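Local coordinates for metal-dependent hydrolase (Lactobacillus plantarum, PDB 2F6K), which probably acts as a metal-dependent decarboxylase of the amidohydrolase family, converting aminocarboxymuconate semialdehyde in a branch of tryptophan metabolism, at residues K3-T8 / L261-D266. Residues are numbered along the deposited sequence; the frame is centred on the assembly and turned at random.
Sequences KIDFHT and LLYGSD. With MN (manganese (II) ion), chain C.
The carboxylate of Asp5 meets Ser265 with both oxygens. OD2 takes the Ser265 hydroxyl on its syn lone pair, OG to OD2 2.6 Å. OD1 accepts the backbone N of Ser265 at 3.1 Å, on the syn side but 30° out of the carboxylate plane. The N of His7 reaches the same OD1 from the opposite face and closes an Asx turn. With CG anti to the backbone N (chi1 -161°), the Asp5 carboxylate reaches across to Ser265, and three donors hold its rotation. Putting an alanine at Asp5 is likely to leave the N of His7 and that of Ser265 without this acceptor, and the Ser265 hydroxyl with one partner fewer.

Just beyond, His7 and Asp266 lie side by side and point the same way, with ring and carboxylate planes 60° apart. Both bind the manganese ion, His7 through NE2 at 2.1 Å and Asp266 through OD1 at 2.4 Å. His9, His154 and two waters complete its shell, and His7 ND1 is hydrogen-bonded to Asp239. This is the metal centre of an amidohydrolase TIM barrel, where the first strand, 3-9, and the last, 261-262, come together to close the barrel. The backbones are tied by Phe6 N to Tyr263 O and by Asp266 N to His7 O. Gly264 packs its CA against His7 CB at 3.8 Å, and a CB on this residue would clash there.

Farther from the metal, Leu262 sets CD1 over one face of the Phe6 ring, 4.3 Å from its centroid, in a CH-pi contact. Ile202 touches both side chains. The Tyr263 ring turns its edge to the O of Ile4, which lies 3.6 Å from CD2. A water bridges the Tyr263 hydroxyl to Lys3 NZ, which also bonds to Asn47.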
loop_
_atom_site.group_PDB
_atom_site.type_symbol
_atom_site.label_atom_id
_atom_site.label_comp_id
_atom_site.label_asym_id
_atom_site.label_seq_id
_atom_site.Cartn_x
_atom_site.Cartn_y
_atom_site.Cartn_z
ATOM N N LYS A 3 23.655 24.487 27.063
ATOM C CA LYS A 3 23.497 23.479 26.025
ATOM C C LYS A 3 23.169 24.104 24.676
ATOM O O LYS A 3 22.703 25.247 24.594
ATOM C CB LYS A 3 22.362 22.530 26.399
ATOM C CG LYS A 3 22.303 22.199 27.867
ATOM C CD LYS A 3 21.002 21.494 28.233
ATOM C CE LYS A 3 20.897 21.286 29.737
ATOM N NZ LYS A 3 19.518 20.952 30.124
ATOM N N ILE A 4 23.421 23.337 23.619
ATOM C CA ILE A 4 23.097 23.744 22.256
ATOM C C ILE A 4 22.078 22.697 21.794
ATOM O O ILE A 4 22.351 21.499 21.844
ATOM C CB ILE A 4 24.334 23.722 21.326
ATOM C CG1 ILE A 4 25.314 24.824 21.738
ATOM C CG2 ILE A 4 23.892 23.932 19.881
ATOM C CD1 ILE A 4 26.641 24.772 21.015
ATOM N N ASP A 5 20.906 23.155 21.364
ATOM C CA ASP A 5 19.822 22.269 20.928
ATOM C C ASP A 5 19.815 22.045 19.414
ATOM O O ASP A 5 19.542 22.969 18.657
ATOM C CB ASP A 5 18.486 22.885 21.353
ATOM C CG ASP A 5 17.357 21.878 21.385
ATOM O OD1 ASP A 5 17.453 20.840 20.681
ATOM O OD2 ASP A 5 16.373 22.141 22.115
ATOM N N PHE A 6 20.088 20.825 18.963
ATOM C CA PHE A 6 20.109 20.577 17.524
ATOM C C PHE A 6 18.850 19.938 16.949
ATOM O O PHE A 6 18.820 19.549 15.776
ATOM C CB PHE A 6 21.316 19.719 17.147
ATOM C CG PHE A 6 22.267 20.401 16.214
ATOM C CD1 PHE A 6 23.512 20.836 16.663
ATOM C CD2 PHE A 6 21.915 20.630 14.887
ATOM C CE1 PHE A 6 24.396 21.489 15.802
ATOM C CE2 PHE A 6 22.792 21.286 14.015
ATOM C CZ PHE A 6 24.035 21.715 14.475
ATOM N N HIS A 7 17.817 19.815 17.772
ATOM C CA HIS A 7 16.553 19.236 17.331
ATOM C C HIS A 7 15.446 19.945 18.085
ATOM O O HIS A 7 14.997 19.494 19.133
ATOM C CB HIS A 7 16.517 17.729 17.605
ATOM C CG HIS A 7 15.330 17.027 17.011
ATOM N ND1 HIS A 7 15.407 15.755 16.485
ATOM C CD2 HIS A 7 14.032 17.402 16.894
ATOM C CE1 HIS A 7 14.211 15.376 16.071
ATOM N NE2 HIS A 7 13.358 16.357 16.309
ATOM N N THR A 8 15.025 21.077 17.543
ATOM C CA THR A 8 13.978 21.883 18.144
ATOM C C THR A 8 13.217 22.495 16.961
ATOM O O THR A 8 13.816 22.775 15.916
ATOM C CB THR A 8 14.611 22.942 19.089
ATOM O OG1 THR A 8 13.601 23.845 19.543
ATOM C CG2 THR A 8 15.732 23.701 18.387
ATOM N N LEU A 261 27.857 13.046 18.848
ATOM C CA LEU A 261 26.574 12.943 19.531
ATOM C C LEU A 261 26.084 14.335 19.900
ATOM O O LEU A 261 26.766 15.076 20.603
ATOM C CB LEU A 261 26.716 12.068 20.775
ATOM C CG LEU A 261 27.173 10.636 20.474
ATOM C CD1 LEU A 261 27.511 9.933 21.777
ATOM C CD2 LEU A 261 26.089 9.889 19.702
ATOM N N LEU A 262 24.895 14.690 19.426
ATOM C CA LEU A 262 24.347 16.014 19.677
ATOM C C LEU A 262 23.062 15.995 20.490
ATOM O O LEU A 262 22.210 15.134 20.299
ATOM C CB LEU A 262 24.082 16.700 18.342
ATOM C CG LEU A 262 25.272 16.758 17.383
ATOM C CD1 LEU A 262 24.785 17.163 15.998
ATOM C CD2 LEU A 262 26.302 17.751 17.907
ATOM N N TYR A 263 22.923 16.957 21.392
ATOM C CA TYR A 263 21.730 17.061 22.213
ATOM C C TYR A 263 20.556 17.554 21.375
ATOM O O TYR A 263 20.748 18.310 20.419
ATOM C CB TYR A 263 21.950 18.054 23.355
ATOM C CG TYR A 263 20.672 18.391 24.086
ATOM C CD1 TYR A 263 19.984 17.417 24.811
ATOM C CD2 TYR A 263 20.136 19.669 24.033
ATOM C CE1 TYR A 263 18.789 17.716 25.464
ATOM C CE2 TYR A 263 18.948 19.975 24.682
ATOM C CZ TYR A 263 18.283 18.997 25.394
ATOM O OH TYR A 263 17.120 19.307 26.053
ATOM N N GLY A 264 19.348 17.136 21.754
ATOM C CA GLY A 264 18.132 17.552 21.070
ATOM C C GLY A 264 16.961 17.487 22.045
ATOM O O GLY A 264 16.883 16.561 22.856
ATOM N N SER A 265 16.045 18.453 21.983
ATOM C CA SER A 265 14.905 18.446 22.902
ATOM C C SER A 265 13.590 18.049 22.228
ATOM O O SER A 265 12.714 17.454 22.856
ATOM C CB SER A 265 14.743 19.817 23.565
ATOM O OG SER A 265 14.246 20.761 22.645
ATOM N N ASP A 266 13.471 18.390 20.951
ATOM C CA ASP A 266 12.296 18.088 20.137
ATOM C C ASP A 266 11.044 18.863 20.517
ATOM O O ASP A 266 9.935 18.386 20.281
ATOM C CB ASP A 266 11.977 16.592 20.167
ATOM C CG ASP A 266 11.385 16.098 18.859
ATOM O OD1 ASP A 266 11.073 16.933 17.983
ATOM O OD2 ASP A 266 11.238 14.871 18.705
HETATM MN MN MN C . 11.329 16.417 15.656
HETATM O O HOH W 1 17.088 20.526 28.900
HETATM O O HOH W 2 23.845 19.688 20.632
HETATM O O HOH W 3 10.821 14.464 16.184
HETATM O O HOH W 4 9.061 16.783 15.467
#